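Local coordinates for protein serine protease inhibitor 1 (Coprinopsis cinerea, PDB 3VWC) that probably inhibits serine-type endopeptidases, as a single-chain beta-trefoil protein of the peptidase inhibitor I66 family, at residues H88-V100 and P132-T144. Numbering follows the deposited sequence.
Sequences HQPQHGENVFTVV and PPRYPATELFTFT
An antiparallel strand pairing of the beta-trefoil joins V96 and F97 to T142 and F141, and the chain leading into each strand, 89-95 and 132-139, extends the contact on one flank. F97 and F141 form a hydrogen-bonded pair: F97 N reaches F141 O at 2.9 Å, and F141 N returns to F97 O at 3.0 Å. F143 N adds a third bond, to N95 O. V96 and T142 make the adjoining non-hydrogen-bonded pair. On the face carrying F97 and F141, the F97 and F143 rings meet obliquely with planes 69° apart, and V99 CG2 touches the far end of the F143 ring; W108 meets F141 edge-to-face.

In the loop region the H92 ring is held on several sides. L140 CD1 lies over one face, 3.6 Å from the ring centroid, while Q91 CG covers the opposite face. The bond from Y135 N to H92 NE2 (3.0 Å) shows this nitrogen acting as an acceptor. Bent at chi2 (-87°), the Q91 chain curls its amide back so that NE2 can serve two acceptors, P133 O at 2.8 Å and Q89 OE1 in its own loop. R134 NH1 donates to Q91 O from above the carbonyl plane, 51° out of it. T98 CG2 sits 4.0 Å from the Y135 ring centroid, over the face, and T98 OG1 accepts from Q89 NE2; a water links that hydroxyl to Y135 OH. Paired strands between those of 5-11 and 84-88, with a long irregular loop folded against a turn, fit the beta-trefoil fold of this inhibitor family.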
# COMPACT_ATOMS: atom_id res chain seq x y z
N HIS A 88 -2.62 12.37 3.59
CA HIS A 88 -2.24 13.18 2.46
C HIS A 88 -0.87 13.83 2.75
O HIS A 88 -0.64 14.36 3.86
CB HIS A 88 -3.22 14.36 2.32
CG HIS A 88 -4.39 14.08 1.43
ND1 HIS A 88 -4.33 14.23 0.06
CD2 HIS A 88 -5.67 13.76 1.72
CE1 HIS A 88 -5.51 13.97 -0.46
NE2 HIS A 88 -6.35 13.69 0.53
N GLN A 89 -0.02 13.86 1.73
CA GLN A 89 1.23 14.64 1.76
C GLN A 89 1.22 15.60 0.58
O GLN A 89 1.88 15.38 -0.42
CB GLN A 89 2.47 13.73 1.71
CG GLN A 89 2.43 12.61 2.77
CD GLN A 89 2.52 13.14 4.20
OE1 GLN A 89 2.89 14.31 4.44
NE2 GLN A 89 2.14 12.28 5.18
N PRO A 90 0.50 16.75 0.75
CA PRO A 90 0.25 17.65 -0.40
C PRO A 90 1.51 18.33 -0.97
O PRO A 90 1.51 18.73 -2.12
CB PRO A 90 -0.61 18.76 0.20
CG PRO A 90 -1.16 18.25 1.44
CD PRO A 90 -0.28 17.12 1.95
N GLN A 91 2.55 18.38 -0.15
CA GLN A 91 3.87 18.87 -0.54
C GLN A 91 4.52 17.98 -1.58
O GLN A 91 5.53 18.37 -2.21
CB GLN A 91 4.78 19.08 0.70
CG GLN A 91 5.27 17.77 1.35
CD GLN A 91 4.32 17.17 2.41
OE1 GLN A 91 3.11 17.37 2.40
NE2 GLN A 91 4.90 16.33 3.28
N HIS A 92 3.94 16.77 -1.76
CA HIS A 92 4.44 15.81 -2.75
C HIS A 92 3.50 15.61 -3.93
O HIS A 92 3.73 14.75 -4.80
CB HIS A 92 4.79 14.45 -2.11
CG HIS A 92 5.92 14.52 -1.14
ND1 HIS A 92 7.22 14.73 -1.53
CD2 HIS A 92 5.96 14.32 0.20
CE1 HIS A 92 8.00 14.71 -0.46
NE2 HIS A 92 7.25 14.48 0.60
N GLY A 93 2.37 16.31 -3.88
CA GLY A 93 1.38 16.28 -4.96
C GLY A 93 -0.00 15.97 -4.46
O GLY A 93 -0.18 15.43 -3.35
N GLU A 94 -1.00 16.28 -5.28
CA GLU A 94 -2.38 16.40 -4.80
C GLU A 94 -3.01 15.12 -4.22
O GLU A 94 -3.82 15.19 -3.29
CB GLU A 94 -3.29 16.98 -5.89
CG GLU A 94 -4.08 18.16 -5.40
CD GLU A 94 -4.68 18.93 -6.54
OE1 GLU A 94 -4.57 20.18 -6.54
OE2 GLU A 94 -5.17 18.27 -7.49
N ASN A 95 -2.71 13.99 -4.86
CA ASN A 95 -3.31 12.68 -4.56
C ASN A 95 -2.24 11.72 -3.98
O ASN A 95 -2.33 10.48 -4.14
CB ASN A 95 -3.87 12.11 -5.86
CG ASN A 95 -5.05 12.90 -6.36
OD1 ASN A 95 -5.91 13.31 -5.59
ND2 ASN A 95 -5.05 13.20 -7.65
N VAL A 96 -1.22 12.27 -3.35
CA VAL A 96 -0.11 11.51 -2.78
C VAL A 96 -0.24 11.30 -1.25
O VAL A 96 -0.57 12.24 -0.51
CB VAL A 96 1.23 12.21 -3.10
CG1 VAL A 96 2.40 11.47 -2.46
CG2 VAL A 96 1.45 12.27 -4.64
N PHE A 97 0.03 10.07 -0.80
CA PHE A 97 -0.22 9.65 0.59
C PHE A 97 0.96 8.87 1.13
O PHE A 97 1.63 8.15 0.37
CB PHE A 97 -1.45 8.72 0.62
CG PHE A 97 -2.73 9.41 0.22
CD1 PHE A 97 -3.08 9.53 -1.13
CD2 PHE A 97 -3.55 9.98 1.20
CE1 PHE A 97 -4.23 10.25 -1.50
CE2 PHE A 97 -4.80 10.54 0.82
CZ PHE A 97 -5.11 10.70 -0.51
N THR A 98 1.09 8.86 2.45
CA THR A 98 1.77 7.76 3.17
C THR A 98 0.72 6.81 3.75
O THR A 98 -0.44 7.19 3.97
CB THR A 98 2.65 8.28 4.33
OG1 THR A 98 1.85 9.15 5.14
CG2 THR A 98 3.81 9.12 3.73
N VAL A 99 1.14 5.56 3.98
CA VAL A 99 0.25 4.52 4.51
C VAL A 99 0.99 3.88 5.67
O VAL A 99 2.00 3.18 5.45
CB VAL A 99 -0.10 3.44 3.44
CG1 VAL A 99 -1.08 2.44 4.03
CG2 VAL A 99 -0.68 4.11 2.22
N VAL A 100 0.54 4.13 6.92
CA VAL A 100 1.26 3.71 8.11
C VAL A 100 0.37 2.82 9.00
O VAL A 100 -0.78 3.11 9.22
CB VAL A 100 1.76 4.92 8.95
CG1 VAL A 100 2.49 4.45 10.20
CG2 VAL A 100 2.76 5.70 8.10
N PRO A 132 7.11 21.27 5.87
CA PRO A 132 6.73 19.94 6.35
C PRO A 132 7.80 18.89 6.03
O PRO A 132 8.69 19.16 5.24
CB PRO A 132 5.46 19.65 5.53
CG PRO A 132 5.72 20.31 4.22
CD PRO A 132 6.46 21.63 4.60
N PRO A 133 7.74 17.72 6.68
CA PRO A 133 8.68 16.67 6.35
C PRO A 133 8.64 16.30 4.88
O PRO A 133 7.58 16.40 4.22
CB PRO A 133 8.23 15.48 7.20
CG PRO A 133 7.40 16.10 8.29
CD PRO A 133 6.72 17.28 7.65
N ARG A 134 9.80 16.02 4.32
CA ARG A 134 9.81 15.55 2.95
C ARG A 134 10.18 14.07 2.91
O ARG A 134 11.21 13.65 3.43
CB ARG A 134 10.74 16.39 2.09
CG ARG A 134 10.05 17.73 1.74
CD ARG A 134 10.55 18.40 0.46
NE ARG A 134 10.20 17.71 -0.80
CZ ARG A 134 9.08 17.91 -1.51
NH1 ARG A 134 8.12 18.71 -1.05
NH2 ARG A 134 8.91 17.25 -2.67
N TYR A 135 9.26 13.27 2.39
CA TYR A 135 9.45 11.83 2.39
C TYR A 135 10.18 11.41 1.12
O TYR A 135 9.95 11.96 0.04
CB TYR A 135 8.08 11.19 2.40
CG TYR A 135 7.35 11.37 3.70
CD1 TYR A 135 7.43 10.38 4.68
CD2 TYR A 135 6.62 12.54 3.98
CE1 TYR A 135 6.73 10.52 5.89
CE2 TYR A 135 5.96 12.70 5.19
CZ TYR A 135 6.07 11.72 6.16
OH TYR A 135 5.41 11.84 7.36
N PRO A 136 11.01 10.38 1.22
CA PRO A 136 11.53 9.76 0.01
C PRO A 136 10.42 9.10 -0.82
O PRO A 136 9.40 8.65 -0.26
CB PRO A 136 12.50 8.69 0.54
CG PRO A 136 11.87 8.32 1.89
CD PRO A 136 11.35 9.63 2.45
N ALA A 137 10.62 9.00 -2.14
CA ALA A 137 9.59 8.45 -2.99
C ALA A 137 9.21 7.01 -2.64
O ALA A 137 8.08 6.55 -2.99
CB ALA A 137 10.05 8.50 -4.48
N THR A 138 10.17 6.31 -2.02
CA THR A 138 9.97 4.93 -1.57
C THR A 138 8.78 4.79 -0.60
O THR A 138 8.26 3.68 -0.41
CB THR A 138 11.21 4.48 -0.83
OG1 THR A 138 11.41 5.43 0.23
CG2 THR A 138 12.41 4.45 -1.80
N GLU A 139 8.32 5.89 -0.02
CA GLU A 139 7.28 5.84 1.03
C GLU A 139 6.02 6.56 0.60
O GLU A 139 5.08 6.67 1.38
CB GLU A 139 7.82 6.49 2.33
CG GLU A 139 9.11 5.78 2.79
CD GLU A 139 9.71 6.40 4.03
OE1 GLU A 139 9.41 7.61 4.26
OE2 GLU A 139 10.54 5.75 4.68
N LEU A 140 5.96 6.97 -0.68
CA LEU A 140 4.83 7.75 -1.21
C LEU A 140 4.06 6.99 -2.29
O LEU A 140 4.67 6.32 -3.15
CB LEU A 140 5.37 9.08 -1.78
CG LEU A 140 6.05 9.96 -0.69
CD1 LEU A 140 6.62 11.13 -1.46
CD2 LEU A 140 5.04 10.45 0.38
N PHE A 141 2.74 7.05 -2.20
CA PHE A 141 1.85 6.37 -3.13
C PHE A 141 0.82 7.35 -3.65
O PHE A 141 0.26 8.11 -2.89
CB PHE A 141 1.18 5.24 -2.35
CG PHE A 141 2.16 4.24 -1.87
CD1 PHE A 141 2.90 4.47 -0.71
CD2 PHE A 141 2.59 3.21 -2.70
CE1 PHE A 141 3.94 3.61 -0.31
CE2 PHE A 141 3.58 2.35 -2.29
CZ PHE A 141 4.30 2.57 -1.14
N THR A 142 0.49 7.23 -4.94
CA THR A 142 -0.60 8.00 -5.51
C THR A 142 -1.89 7.20 -5.53
O THR A 142 -1.89 6.07 -6.08
CB THR A 142 -0.27 8.47 -6.93
OG1 THR A 142 0.96 9.20 -6.91
CG2 THR A 142 -1.35 9.41 -7.50
N PHE A 143 -2.90 7.65 -4.81
CA PHE A 143 -4.21 6.97 -4.77
C PHE A 143 -5.14 7.80 -5.66
O PHE A 143 -5.43 8.96 -5.33
CB PHE A 143 -4.80 6.97 -3.36
CG PHE A 143 -4.28 5.88 -2.47
CD1 PHE A 143 -2.95 5.85 -2.04
CD2 PHE A 143 -5.14 4.89 -2.01
CE1 PHE A 143 -2.48 4.86 -1.15
CE2 PHE A 143 -4.70 3.91 -1.14
CZ PHE A 143 -3.36 3.86 -0.72
N THR A 144 -5.54 7.23 -6.80
CA THR A 144 -6.37 7.95 -7.77
C THR A 144 -7.76 7.32 -7.82
O THR A 144 -7.91 6.12 -8.14
CB THR A 144 -5.75 7.94 -9.18
OG1 THR A 144 -4.42 8.49 -9.14
CG2 THR A 144 -6.57 8.81 -10.09
O HOH W 1 4.32 14.67 7.61
O HOH W 2 -6.94 10.89 -4.06
O HOH W 3 3.43 9.74 7.44
O HOH W 4 3.92 4.89 3.20